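Local coordinates for protein CRISPR-associated endonuclease Cas9 (Campylobacter jejuni subsp. jejuni serotype O:2, PDB 5X2H) that uses a guide RNA to recognise complementary DNA of invading genetic elements and cuts both strands with its RuvC-like and HNH nuclease domains, at residues 129-134 / 235-240; 148-153 / 195-200; 725-728 / 732-735. All blocks are in the same frame, centred on the assembly; numbering follows the deposited sequence.

Contact 1 of 3, residues 129-134 / 235-240; sequences LHIAKR and VAFYKR. With nucleotides of chain B.
Ala132 and Ala236, each near the C-terminal end of its helix (121-133 and 226-236), bring their CA atoms to 5.5 Å, the closest backbone approach of the pair. This is small-residue helix packing in the largely helical recognition lobe of Cas9, and both chains leave helical geometry just beyond it, at Arg134 and Phe237. The two methyls lie side by side, CB to CB at 4.1 Å. Beside them the ring of Phe237 swings back to Ile131, its CZ reaching CG2 of the isoleucine at a slant. No hydrogen bond joins the segments directly; instead a water sits 2.7 Å from Ala132 O, within hydrogen-bonding distance of Ala236 O as well. Leu74 of helix 51-82 packs on Ala132, while Lys207 of helix 203-219 touches Phe237.

Past the shared apolar patch, each segment turns to the RNA. The Arg134 chain bends at chi3 (-67°), which lets NH2 donate to OP2 of A45 of chain B; CD2 of His130 faces the same phosphate with its ring edge. On the other segment, Lys239 runs extended along the ribose of U16 of chain B, and Arg240 O accepts a hydrogen bond from that sugar's O2'. Arg240 grips the next phosphate twice: OP1 of U17 of chain B takes the backbone N at 3.2 Å and, near the guanidinium plane, NH1 at 2.9 Å.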
loop_
_atom_site.group_PDB
_atom_site.type_symbol
_atom_site.label_atom_id
_atom_site.label_comp_id
_atom_site.label_asym_id
_atom_site.label_seq_id
_atom_site.Cartn_x
_atom_site.Cartn_y
_atom_site.Cartn_z
ATOM N N LEU A 129 -1.088 21.472 -28.213
ATOM C CA LEU A 129 -0.884 20.106 -27.753
ATOM C C LEU A 129 0.454 19.944 -27.042
ATOM O O LEU A 129 0.562 19.139 -26.111
ATOM C CB LEU A 129 -0.994 19.139 -28.930
ATOM C CG LEU A 129 -2.382 19.113 -29.578
ATOM C CD1 LEU A 129 -2.386 18.326 -30.883
ATOM C CD2 LEU A 129 -3.407 18.549 -28.603
ATOM N N HIS A 130 1.473 20.705 -27.451
ATOM C CA HIS A 130 2.780 20.577 -26.815
ATOM C C HIS A 130 2.764 21.129 -25.396
ATOM O O HIS A 130 3.319 20.512 -24.479
ATOM C CB HIS A 130 3.845 21.283 -27.652
ATOM C CG HIS A 130 5.239 21.082 -27.143
ATOM N ND1 HIS A 130 6.013 22.118 -26.665
ATOM C CD2 HIS A 130 5.995 19.965 -27.035
ATOM C CE1 HIS A 130 7.188 21.647 -26.286
ATOM N NE2 HIS A 130 7.202 20.343 -26.499
ATOM N N ILE A 131 2.139 22.291 -25.195
ATOM C CA ILE A 131 2.047 22.864 -23.856
ATOM C C ILE A 131 1.196 21.978 -22.954
ATOM O O ILE A 131 1.498 21.797 -21.767
ATOM C CB ILE A 131 1.490 24.299 -23.929
ATOM C CG1 ILE A 131 2.494 25.233 -24.612
ATOM C CG2 ILE A 131 1.121 24.813 -22.541
ATOM C CD1 ILE A 131 2.011 26.667 -24.729
ATOM N N ALA A 132 0.136 21.390 -23.506
ATOM C CA ALA A 132 -0.806 20.632 -22.693
ATOM C C ALA A 132 -0.263 19.272 -22.275
ATOM O O ALA A 132 -0.638 18.767 -21.212
ATOM C CB ALA A 132 -2.119 20.454 -23.449
ATOM N N LYS A 133 0.607 18.662 -23.086
ATOM C CA LYS A 133 1.112 17.333 -22.747
ATOM C C LYS A 133 1.973 17.371 -21.492
ATOM O O LYS A 133 1.890 16.471 -20.650
ATOM C CB LYS A 133 1.898 16.746 -23.920
ATOM C CG LYS A 133 2.465 15.368 -23.620
ATOM C CD LYS A 133 2.872 14.622 -24.873
ATOM C CE LYS A 133 3.225 13.179 -24.531
ATOM N NZ LYS A 133 3.822 12.449 -25.680
ATOM N N ARG A 134 2.807 18.401 -21.348
ATOM C CA ARG A 134 3.654 18.586 -20.167
ATOM C C ARG A 134 3.375 19.986 -19.631
ATOM O O ARG A 134 4.106 20.937 -19.920
ATOM C CB ARG A 134 5.131 18.367 -20.504
ATOM C CG ARG A 134 5.489 16.895 -20.684
ATOM C CD ARG A 134 6.911 16.702 -21.194
ATOM N NE ARG A 134 7.073 17.210 -22.552
ATOM C CZ ARG A 134 6.711 16.544 -23.645
ATOM N NH1 ARG A 134 6.163 15.341 -23.541
ATOM N NH2 ARG A 134 6.899 17.085 -24.844
ATOM N N VAL A 235 -9.821 22.796 -20.254
ATOM C CA VAL A 235 -9.555 21.375 -20.461
ATOM C C VAL A 235 -8.079 21.060 -20.232
ATOM O O VAL A 235 -7.738 20.049 -19.609
ATOM C CB VAL A 235 -10.016 20.942 -21.866
ATOM C CG1 VAL A 235 -9.446 19.577 -22.222
ATOM C CG2 VAL A 235 -11.537 20.913 -21.939
ATOM N N ALA A 236 -7.184 21.922 -20.718
ATOM C CA ALA A 236 -5.757 21.632 -20.621
ATOM C C ALA A 236 -5.260 21.668 -19.181
ATOM O O ALA A 236 -4.315 20.947 -18.837
ATOM C CB ALA A 236 -4.957 22.614 -21.475
ATOM N N PHE A 237 -5.879 22.484 -18.326
ATOM C CA PHE A 237 -5.365 22.712 -16.981
ATOM C C PHE A 237 -6.318 22.232 -15.894
ATOM O O PHE A 237 -6.139 22.580 -14.723
ATOM C CB PHE A 237 -5.032 24.192 -16.793
ATOM C CG PHE A 237 -3.890 24.656 -17.648
ATOM C CD1 PHE A 237 -2.583 24.483 -17.227
ATOM C CD2 PHE A 237 -4.121 25.238 -18.882
ATOM C CE1 PHE A 237 -1.527 24.898 -18.012
ATOM C CE2 PHE A 237 -3.067 25.655 -19.673
ATOM C CZ PHE A 237 -1.769 25.483 -19.237
ATOM N N TYR A 238 -7.318 21.433 -16.254
ATOM C CA TYR A 238 -8.220 20.877 -15.255
ATOM C C TYR A 238 -7.476 19.899 -14.357
ATOM O O TYR A 238 -6.622 19.135 -14.815
ATOM C CB TYR A 238 -9.401 20.178 -15.930
ATOM C CG TYR A 238 -10.339 19.500 -14.959
ATOM C CD1 TYR A 238 -11.259 20.235 -14.225
ATOM C CD2 TYR A 238 -10.303 18.122 -14.777
ATOM C CE1 TYR A 238 -12.117 19.619 -13.335
ATOM C CE2 TYR A 238 -11.158 17.498 -13.892
ATOM C CZ TYR A 238 -12.062 18.248 -13.172
ATOM O OH TYR A 238 -12.914 17.628 -12.289
ATOM N N LYS A 239 -7.800 19.930 -13.065
ATOM C CA LYS A 239 -7.201 19.030 -12.086
ATOM C C LYS A 239 -8.275 18.608 -11.099
ATOM O O LYS A 239 -8.915 19.459 -10.475
ATOM C CB LYS A 239 -6.033 19.696 -11.353
ATOM C CG LYS A 239 -5.305 18.756 -10.401
ATOM C CD LYS A 239 -4.291 19.489 -9.540
ATOM C CE LYS A 239 -3.268 18.515 -8.973
ATOM N NZ LYS A 239 -2.677 18.986 -7.693
ATOM N N ARG A 240 -8.472 17.298 -10.958
ATOM C CA ARG A 240 -9.481 16.789 -10.038
ATOM C C ARG A 240 -9.047 17.004 -8.593
ATOM O O ARG A 240 -7.861 16.913 -8.263
ATOM C CB ARG A 240 -9.728 15.301 -10.290
ATOM C CG ARG A 240 -10.329 14.987 -11.649
ATOM C CD ARG A 240 -10.005 13.565 -12.093
ATOM N NE ARG A 240 -10.539 13.291 -13.425
ATOM C CZ ARG A 240 -9.940 13.647 -14.558
ATOM N NH1 ARG A 240 -8.782 14.293 -14.526
ATOM N NH2 ARG A 240 -10.502 13.360 -15.724
ATOM P P U B 16 -7.525 9.779 -7.884
ATOM O OP1 U B 16 -8.749 9.899 -8.715
ATOM O OP2 U B 16 -6.480 8.794 -8.256
ATOM O "O5'" U B 16 -6.818 11.205 -7.828
ATOM C "C5'" U B 16 -7.569 12.381 -7.572
ATOM C "C4'" U B 16 -6.693 13.610 -7.555
ATOM O "O4'" U B 16 -5.742 13.538 -6.460
ATOM C "C3'" U B 16 -5.816 13.832 -8.776
ATOM O "O3'" U B 16 -6.524 14.363 -9.882
ATOM C "C2'" U B 16 -4.736 14.761 -8.235
ATOM O "O2'" U B 16 -5.225 16.089 -8.136
ATOM C "C1'" U B 16 -4.553 14.216 -6.817
ATOM N N1 U B 16 -3.401 13.288 -6.711
ATOM C C2 U B 16 -2.141 13.855 -6.604
ATOM O O2 U B 16 -1.951 15.059 -6.598
ATOM N N3 U B 16 -1.104 12.964 -6.497
ATOM C C4 U B 16 -1.189 11.586 -6.490
ATOM O O4 U B 16 -0.157 10.912 -6.387
ATOM C C5 U B 16 -2.523 11.076 -6.606
ATOM C C6 U B 16 -3.556 11.921 -6.706
ATOM P P U B 17 -5.926 14.232 -11.369
ATOM O OP1 U B 17 -6.930 14.799 -12.304
ATOM O OP2 U B 17 -5.434 12.846 -11.574
ATOM O "O5'" U B 17 -4.677 15.215 -11.354
ATOM C "C5'" U B 17 -3.449 14.861 -11.963
ATOM C "C4'" U B 17 -2.338 15.734 -11.447
ATOM O "O4'" U B 17 -1.976 15.325 -10.099
ATOM C "C3'" U B 17 -1.026 15.669 -12.206
ATOM O "O3'" U B 17 -1.025 16.428 -13.400
ATOM C "C2'" U B 17 -0.031 16.153 -11.166
ATOM O "O2'" U B 17 -0.121 17.559 -11.004
ATOM C "C1'" U B 17 -0.585 15.489 -9.909
ATOM N N1 U B 17 0.026 14.156 -9.696
ATOM C C2 U B 17 1.326 14.131 -9.234
ATOM O O2 U B 17 1.961 15.146 -9.000
ATOM N N3 U B 17 1.854 12.873 -9.056
ATOM C C4 U B 17 1.224 11.666 -9.290
ATOM O O4 U B 17 1.829 10.613 -9.084
ATOM C C5 U B 17 -0.120 11.779 -9.770
ATOM C C6 U B 17 -0.658 12.990 -9.952
ATOM P P A B 45 4.712 16.672 -28.489
ATOM O OP1 A B 45 3.591 17.627 -28.310
ATOM O OP2 A B 45 5.538 16.279 -27.321
ATOM O "O5'" A B 45 4.133 15.357 -29.173
ATOM C "C5'" A B 45 3.263 15.458 -30.291
ATOM C "C4'" A B 45 3.095 14.137 -30.996
ATOM O "O4'" A B 45 4.366 13.694 -31.544
ATOM C "C3'" A B 45 2.642 12.967 -30.140
ATOM O "O3'" A B 45 1.249 12.979 -29.874
ATOM C "C2'" A B 45 3.103 11.770 -30.962
ATOM O "O2'" A B 45 2.230 11.543 -32.057
ATOM C "C1'" A B 45 4.435 12.284 -31.511
ATOM N N9 A B 45 5.562 11.886 -30.650
ATOM C C8 A B 45 6.123 12.584 -29.610
ATOM N N7 A B 45 7.115 11.956 -29.028
ATOM C C5 A B 45 7.206 10.763 -29.732
ATOM C C6 A B 45 8.061 9.656 -29.602
ATOM N N6 A B 45 9.026 9.574 -28.680
ATOM N N1 A B 45 7.887 8.630 -30.464
ATOM C C2 A B 45 6.919 8.718 -31.388
ATOM N N3 A B 45 6.052 9.705 -31.606
ATOM C C4 A B 45 6.254 10.706 -30.731
HETATM O O HOH W 1 -3.226 18.917 -20.560
#

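Contact 2 of 3, residues 148-153 / 195-200; sequences KGAILK and ESYERC. With nucleotides of chain C.
Ile151 and Tyr197 both place their first side-chain branch opposite the carbonyl carbon, CG1 of the isoleucine with chi1 -67° and CG of the tyrosine with chi1 -61°, and so the aliphatic arm comes to lie over the aromatic ring. The site combines a phosphate held at a helix N-terminus with a type I beta turn, Tyr197 to Cys200, in the loop that leads to helix 203-219. Ile151 CG1 stands over the ring face, 4.0 Å from the centroid and 29° off the normal, a CH-pi contact. C4' of DA12 of chain C also lies over this face, Ile151 CD1 comes 3.4 Å from that sugar's O4', and the methyl of Ala150 approaches the ring obliquely at CD2. The turn brings Cys200 round to the same helix, its SG 4.2 Å from Ile151 CG2. Asn158, further along helix 150-162, donates its ND2 to the carbonyls of Glu198 and Cys200 and so ties the turn to the helix by polar bonds as well.

Gly149 occupies the N-cap position, and the first-turn amides point at the DNA backbone. Leu152 N bonds OP1 of DA13 of chain C at 3.1 Å; Ile151 N adds a weak, strongly bent bond to the same oxygen. The helix end probably gives this negative phosphate extra electrostatic support. At the far end of the tyrosine, covered on one face by isoleucine and sugar, Tyr197 OH reaches O2 of DC11 of chain C on the minor-groove side, near the ring plane; the modelled 2.5 Å is shorter than such a bond should be, so the exact length is doubtful.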
loop_
_atom_site.group_PDB
_atom_site.type_symbol
_atom_site.label_atom_id
_atom_site.label_comp_id
_atom_site.label_asym_id
_atom_site.label_seq_id
_atom_site.Cartn_x
_atom_site.Cartn_y
_atom_site.Cartn_z
ATOM N N LYS A 148 13.331 22.501 1.086
ATOM C CA LYS A 148 12.796 22.390 -0.263
ATOM C C LYS A 148 13.550 21.318 -1.036
ATOM O O LYS A 148 14.785 21.328 -1.080
ATOM C CB LYS A 148 12.887 23.731 -0.992
ATOM C CG LYS A 148 12.169 24.863 -0.272
ATOM C CD LYS A 148 12.075 26.105 -1.142
ATOM C CE LYS A 148 11.291 27.203 -0.443
ATOM N NZ LYS A 148 10.278 27.809 -1.348
ATOM N N GLY A 149 12.806 20.399 -1.644
ATOM C CA GLY A 149 13.398 19.359 -2.454
ATOM C C GLY A 149 13.937 19.904 -3.767
ATOM O O GLY A 149 13.980 21.109 -4.020
ATOM N N ALA A 150 14.351 18.970 -4.626
ATOM C CA ALA A 150 15.002 19.347 -5.878
ATOM C C ALA A 150 14.042 20.066 -6.817
ATOM O O ALA A 150 14.421 21.048 -7.465
ATOM C CB ALA A 150 15.589 18.111 -6.559
ATOM N N ILE A 151 12.796 19.596 -6.906
ATOM C CA ILE A 151 11.847 20.203 -7.832
ATOM C C ILE A 151 11.447 21.595 -7.358
ATOM O O ILE A 151 11.304 22.522 -8.165
ATOM C CB ILE A 151 10.626 19.285 -8.018
ATOM C CG1 ILE A 151 11.047 18.002 -8.738
ATOM C CG2 ILE A 151 9.522 20.000 -8.788
ATOM C CD1 ILE A 151 9.893 17.092 -9.084
ATOM N N LEU A 152 11.275 21.773 -6.046
ATOM C CA LEU A 152 10.960 23.100 -5.524
ATOM C C LEU A 152 12.118 24.067 -5.738
ATOM O O LEU A 152 11.898 25.254 -6.008
ATOM C CB LEU A 152 10.594 23.016 -4.043
ATOM C CG LEU A 152 9.270 22.327 -3.706
ATOM C CD1 LEU A 152 8.959 22.461 -2.221
ATOM C CD2 LEU A 152 8.137 22.892 -4.549
ATOM N N LYS A 153 13.358 23.583 -5.619
ATOM C CA LYS A 153 14.509 24.428 -5.922
ATOM C C LYS A 153 14.502 24.862 -7.382
ATOM O O LYS A 153 14.807 26.017 -7.699
ATOM C CB LYS A 153 15.814 23.696 -5.609
ATOM C CG LYS A 153 16.207 23.631 -4.142
ATOM C CD LYS A 153 17.680 23.253 -4.018
ATOM C CE LYS A 153 17.937 22.278 -2.877
ATOM N NZ LYS A 153 17.812 22.913 -1.536
ATOM N N GLU A 195 17.607 11.848 -14.117
ATOM C CA GLU A 195 17.496 12.147 -12.691
ATOM C C GLU A 195 17.639 13.629 -12.357
ATOM O O GLU A 195 17.610 14.004 -11.181
ATOM C CB GLU A 195 18.527 11.348 -11.890
ATOM C CG GLU A 195 18.335 9.849 -11.959
ATOM C CD GLU A 195 19.047 9.230 -13.145
ATOM O OE1 GLU A 195 20.294 9.279 -13.180
ATOM O OE2 GLU A 195 18.362 8.709 -14.051
ATOM N N SER A 196 17.795 14.481 -13.364
ATOM C CA SER A 196 17.851 15.914 -13.123
ATOM C C SER A 196 16.468 16.531 -13.284
ATOM O O SER A 196 15.718 16.182 -14.200
ATOM C CB SER A 196 18.836 16.595 -14.072
ATOM O OG SER A 196 18.843 17.997 -13.858
ATOM N N TYR A 197 16.138 17.453 -12.380
ATOM C CA TYR A 197 14.888 18.201 -12.431
ATOM C C TYR A 197 15.118 19.673 -12.752
ATOM O O TYR A 197 14.282 20.515 -12.414
ATOM C CB TYR A 197 14.133 18.060 -11.109
ATOM C CG TYR A 197 13.761 16.638 -10.763
ATOM C CD1 TYR A 197 12.623 16.051 -11.297
ATOM C CD2 TYR A 197 14.546 15.882 -9.903
ATOM C CE1 TYR A 197 12.277 14.752 -10.989
ATOM C CE2 TYR A 197 14.208 14.583 -9.587
ATOM C CZ TYR A 197 13.071 14.024 -10.131
ATOM O OH TYR A 197 12.726 12.729 -9.821
ATOM N N GLU A 198 16.227 19.993 -13.422
ATOM C CA GLU A 198 16.677 21.379 -13.530
ATOM C C GLU A 198 15.709 22.246 -14.329
ATOM O O GLU A 198 15.617 23.454 -14.085
ATOM C CB GLU A 198 18.071 21.409 -14.162
ATOM C CG GLU A 198 18.777 22.752 -14.121
ATOM C CD GLU A 198 20.173 22.678 -14.716
ATOM O OE1 GLU A 198 20.566 21.580 -15.166
ATOM O OE2 GLU A 198 20.875 23.711 -14.736
ATOM N N ARG A 199 14.984 21.661 -15.278
ATOM C CA ARG A 199 14.132 22.420 -16.182
ATOM C C ARG A 199 12.694 22.555 -15.688
ATOM O O ARG A 199 11.852 23.088 -16.420
ATOM C CB ARG A 199 14.140 21.775 -17.571
ATOM C CG ARG A 199 15.529 21.559 -18.157
ATOM C CD ARG A 199 16.088 22.837 -18.768
ATOM N NE ARG A 199 17.308 22.575 -19.526
ATOM C CZ ARG A 199 18.538 22.728 -19.047
ATOM N NH1 ARG A 199 19.586 22.455 -19.814
ATOM N NH2 ARG A 199 18.723 23.162 -17.807
ATOM N N CYS A 200 12.394 22.098 -14.472
ATOM C CA CYS A 200 11.025 22.153 -13.968
ATOM C C CYS A 200 10.549 23.595 -13.830
ATOM O O CYS A 200 11.233 24.436 -13.239
ATOM C CB CYS A 200 10.931 21.435 -12.624
ATOM S SG CYS A 200 10.973 19.637 -12.748
ATOM P P DA C 13 10.334 17.862 -4.162
ATOM O OP1 DA C 13 10.958 19.165 -4.471
ATOM O OP2 DA C 13 10.711 17.116 -2.939
ATOM O "O5'" DA C 13 8.751 18.058 -4.145
ATOM C "C5'" DA C 13 8.131 18.826 -5.161
ATOM C "C4'" DA C 13 6.706 19.166 -4.778
ATOM O "O4'" DA C 13 5.815 18.118 -5.237
ATOM C "C3'" DA C 13 6.455 19.315 -3.275
ATOM O "O3'" DA C 13 5.640 20.455 -3.038
ATOM C "C2'" DA C 13 5.738 18.017 -2.905
ATOM C "C1'" DA C 13 4.971 17.720 -4.182
ATOM N N9 DA C 13 4.654 16.307 -4.365
ATOM C C8 DA C 13 5.469 15.237 -4.111
ATOM N N7 DA C 13 4.917 14.076 -4.383
ATOM C C5 DA C 13 3.658 14.410 -4.856
ATOM C C6 DA C 13 2.578 13.631 -5.317
ATOM N N6 DA C 13 2.605 12.297 -5.374
ATOM N N1 DA C 13 1.464 14.280 -5.717
ATOM C C2 DA C 13 1.438 15.616 -5.656
ATOM N N3 DA C 13 2.387 16.453 -5.242
ATOM C C4 DA C 13 3.481 15.781 -4.855
ATOM P P DA C 12 13.629 12.336 -4.633
ATOM O OP1 DA C 12 14.773 13.215 -4.309
ATOM O OP2 DA C 12 13.075 11.434 -3.600
ATOM O "O5'" DA C 12 12.434 13.240 -5.177
ATOM C "C5'" DA C 12 12.633 14.037 -6.328
ATOM C "C4'" DA C 12 11.460 14.971 -6.540
ATOM O "O4'" DA C 12 10.393 14.267 -7.224
ATOM C "C3'" DA C 12 10.847 15.535 -5.259
ATOM O "O3'" DA C 12 10.584 16.916 -5.435
ATOM C "C2'" DA C 12 9.556 14.727 -5.101
ATOM C "C1'" DA C 12 9.178 14.503 -6.553
ATOM N N9 DA C 12 8.298 13.360 -6.779
ATOM C C8 DA C 12 8.583 12.039 -6.567
ATOM N N7 DA C 12 7.598 11.228 -6.878
ATOM C C5 DA C 12 6.598 12.078 -7.329
ATOM C C6 DA C 12 5.289 11.844 -7.804
ATOM N N6 DA C 12 4.748 10.625 -7.907
ATOM N N1 DA C 12 4.555 12.919 -8.173
ATOM C C2 DA C 12 5.097 14.137 -8.069
ATOM N N3 DA C 12 6.308 14.481 -7.633
ATOM C C4 DA C 12 7.015 13.394 -7.278
ATOM P P DC C 11 13.982 5.735 -6.253
ATOM O OP1 DC C 11 15.166 5.727 -5.373
ATOM O OP2 DC C 11 12.729 5.086 -5.814
ATOM O "O5'" DC C 11 13.634 7.254 -6.625
ATOM C "C5'" DC C 11 14.642 8.102 -7.158
ATOM C "C4'" DC C 11 14.116 9.512 -7.350
ATOM O "O4'" DC C 11 13.082 9.513 -8.365
ATOM C "C3'" DC C 11 13.498 10.152 -6.100
ATOM O "O3'" DC C 11 14.042 11.454 -5.911
ATOM C "C2'" DC C 11 11.998 10.196 -6.416
ATOM C "C1'" DC C 11 12.011 10.317 -7.930
ATOM N N1 DC C 11 10.757 9.843 -8.594
ATOM C C2 DC C 11 10.021 10.731 -9.387
ATOM O O2 DC C 11 10.419 11.894 -9.519
ATOM N N3 DC C 11 8.889 10.291 -9.991
ATOM C C4 DC C 11 8.490 9.029 -9.824
ATOM N N4 DC C 11 7.363 8.643 -10.437
ATOM C C5 DC C 11 9.230 8.105 -9.023
ATOM C C6 DC C 11 10.345 8.552 -8.429
#

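Contact 3 of 3, residues 725-728 / 732-735; sequences DWIL and NYEF
The ring of Tyr733 is the flat group here, met obliquely from segment 725-728 by the methyl CG2 of Ile727 and the carbonyl oxygen of Leu728, while His689 and Tyr696 make edge-to-face contacts with it. The methyl comes nearest the phenol end, CG2 of Ile727 lying 3.3 Å from Tyr733 OH and 3.8 Å from CZ. One position round the ring, CE1 is 3.5 Å from Leu728 O. The two side chains cross at about a right angle. Ile727 has its CG2 anti to the backbone N, with CG1 beside that nitrogen (chi1 -57°), and this turns the methyl to the tyrosine.

Although only three residues separate the segments, they do not form a hairpin: the nearest CA atoms, those of Leu728 and Tyr733, are 8.9 Å apart and no hydrogen bond passes between them. The chain changes sheets here, in the beta-rich C-terminal region of Cas9. Ile727 bonds through its backbone to Ala714 in a small two-strand ladder, whereas Glu734 pairs with Lys688 at the edge of the antiparallel sheet 695-700, 683-689, 733-740. Tyr696 touches both Ile727 and Tyr733, linking the two strands' side chains.

Chemically, the junction rests on a methyl packed against the phenol oxygen and CZ, with a carbonyl oxygen lying obliquely near CE1; its cohesion therefore owes more to shape than to directed bonds between the segments.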
loop_
_atom_site.group_PDB
_atom_site.type_symbol
_atom_site.label_atom_id
_atom_site.label_comp_id
_atom_site.label_asym_id
_atom_site.label_seq_id
_atom_site.Cartn_x
_atom_site.Cartn_y
_atom_site.Cartn_z
ATOM N N ASP A 725 11.919 -27.501 -29.865
ATOM C CA ASP A 725 10.472 -27.618 -29.717
ATOM C C ASP A 725 10.112 -28.092 -28.316
ATOM O O ASP A 725 10.741 -29.004 -27.771
ATOM C CB ASP A 725 9.902 -28.607 -30.740
ATOM C CG ASP A 725 9.891 -28.061 -32.152
ATOM O OD1 ASP A 725 10.258 -26.887 -32.348
ATOM O OD2 ASP A 725 9.512 -28.816 -33.075
ATOM N N TRP A 726 9.095 -27.470 -27.728
ATOM C CA TRP A 726 8.561 -27.994 -26.482
ATOM C C TRP A 726 7.614 -29.154 -26.775
ATOM O O TRP A 726 7.197 -29.376 -27.915
ATOM C CB TRP A 726 7.862 -26.895 -25.681
ATOM C CG TRP A 726 8.829 -25.954 -25.021
ATOM C CD1 TRP A 726 10.170 -25.846 -25.273
ATOM C CD2 TRP A 726 8.537 -24.996 -23.998
ATOM N NE1 TRP A 726 10.725 -24.874 -24.473
ATOM C CE2 TRP A 726 9.744 -24.339 -23.682
ATOM C CE3 TRP A 726 7.370 -24.626 -23.321
ATOM C CZ2 TRP A 726 9.817 -23.336 -22.718
ATOM C CZ3 TRP A 726 7.446 -23.630 -22.366
ATOM C CH2 TRP A 726 8.660 -22.996 -22.073
ATOM N N ILE A 727 7.284 -29.908 -25.731
ATOM C CA ILE A 727 6.613 -31.195 -25.877
ATOM C C ILE A 727 5.133 -31.030 -25.557
ATOM O O ILE A 727 4.766 -30.662 -24.435
ATOM C CB ILE A 727 7.259 -32.260 -24.979
ATOM C CG1 ILE A 727 8.750 -32.376 -25.305
ATOM C CG2 ILE A 727 6.557 -33.597 -25.161
ATOM C CD1 ILE A 727 9.554 -33.076 -24.240
ATOM N N LEU A 728 4.285 -31.322 -26.540
ATOM C CA LEU A 728 2.845 -31.255 -26.344
ATOM C C LEU A 728 2.391 -32.339 -25.376
ATOM O O LEU A 728 2.714 -33.519 -25.552
ATOM C CB LEU A 728 2.121 -31.409 -27.680
ATOM C CG LEU A 728 0.599 -31.261 -27.611
ATOM C CD1 LEU A 728 0.229 -29.892 -27.067
ATOM C CD2 LEU A 728 -0.026 -31.487 -28.977
ATOM N N ASN A 732 -0.472 -39.184 -24.317
ATOM C CA ASN A 732 0.644 -39.978 -23.818
ATOM C C ASN A 732 1.109 -39.545 -22.435
ATOM O O ASN A 732 1.868 -40.283 -21.797
ATOM C CB ASN A 732 1.820 -39.903 -24.796
ATOM C CG ASN A 732 1.520 -40.577 -26.116
ATOM O OD1 ASN A 732 0.995 -41.689 -26.151
ATOM N ND2 ASN A 732 1.847 -39.903 -27.213
ATOM N N TYR A 733 0.678 -38.380 -21.961
ATOM C CA TYR A 733 1.101 -37.844 -20.677
ATOM C C TYR A 733 -0.116 -37.623 -19.791
ATOM O O TYR A 733 -1.153 -37.135 -20.253
ATOM C CB TYR A 733 1.862 -36.527 -20.854
ATOM C CG TYR A 733 3.021 -36.608 -21.822
ATOM C CD1 TYR A 733 2.821 -36.447 -23.189
ATOM C CD2 TYR A 733 4.315 -36.838 -21.371
ATOM C CE1 TYR A 733 3.877 -36.518 -24.078
ATOM C CE2 TYR A 733 5.377 -36.907 -22.253
ATOM C CZ TYR A 733 5.153 -36.750 -23.604
ATOM O OH TYR A 733 6.208 -36.821 -24.484
ATOM N N GLU A 734 0.013 -37.980 -18.517
ATOM C CA GLU A 734 -1.050 -37.789 -17.541
ATOM C C GLU A 734 -0.642 -36.708 -16.552
ATOM O O GLU A 734 0.490 -36.706 -16.054
ATOM C CB GLU A 734 -1.374 -39.091 -16.804
ATOM C CG GLU A 734 -0.169 -39.825 -16.238
ATOM C CD GLU A 734 -0.565 -40.979 -15.334
ATOM O OE1 GLU A 734 -0.583 -40.787 -14.099
ATOM O OE2 GLU A 734 -0.871 -42.071 -15.858
ATOM N N PHE A 735 -1.563 -35.790 -16.283
ATOM C CA PHE A 735 -1.335 -34.753 -15.288
ATOM C C PHE A 735 -1.194 -35.377 -13.906
ATOM O O PHE A 735 -2.018 -36.201 -13.498
ATOM C CB PHE A 735 -2.487 -33.750 -15.311
ATOM C CG PHE A 735 -2.455 -32.753 -14.188
ATOM C CD1 PHE A 735 -1.564 -31.693 -14.210
ATOM C CD2 PHE A 735 -3.337 -32.860 -13.125
ATOM C CE1 PHE A 735 -1.542 -30.767 -13.182
ATOM C CE2 PHE A 735 -3.318 -31.941 -12.093
ATOM C CZ PHE A 735 -2.426 -30.890 -12.124
#

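Contact 2 lies within the chain span that contact 1 brackets: helix 121-133 leads to helix 150-162, the loop 195-200 follows, and helix 226-236 returns to close the outer pair. Their centres are 20 Å apart, yet they do not touch; nucleic acid connects them. The bases of U16 and U17 at contact 1 face DA13 and DA12 at contact 2, with N3 of U16 3.0 Å from N1 of DA13, as in A-U pairs. The two contacts thus hold opposite strands of one RNA-DNA duplex. Contact 3 comes much later, in the C-terminal beta-rich part, its centre about 54 Å and 56 Å from those of contacts 1 and 2.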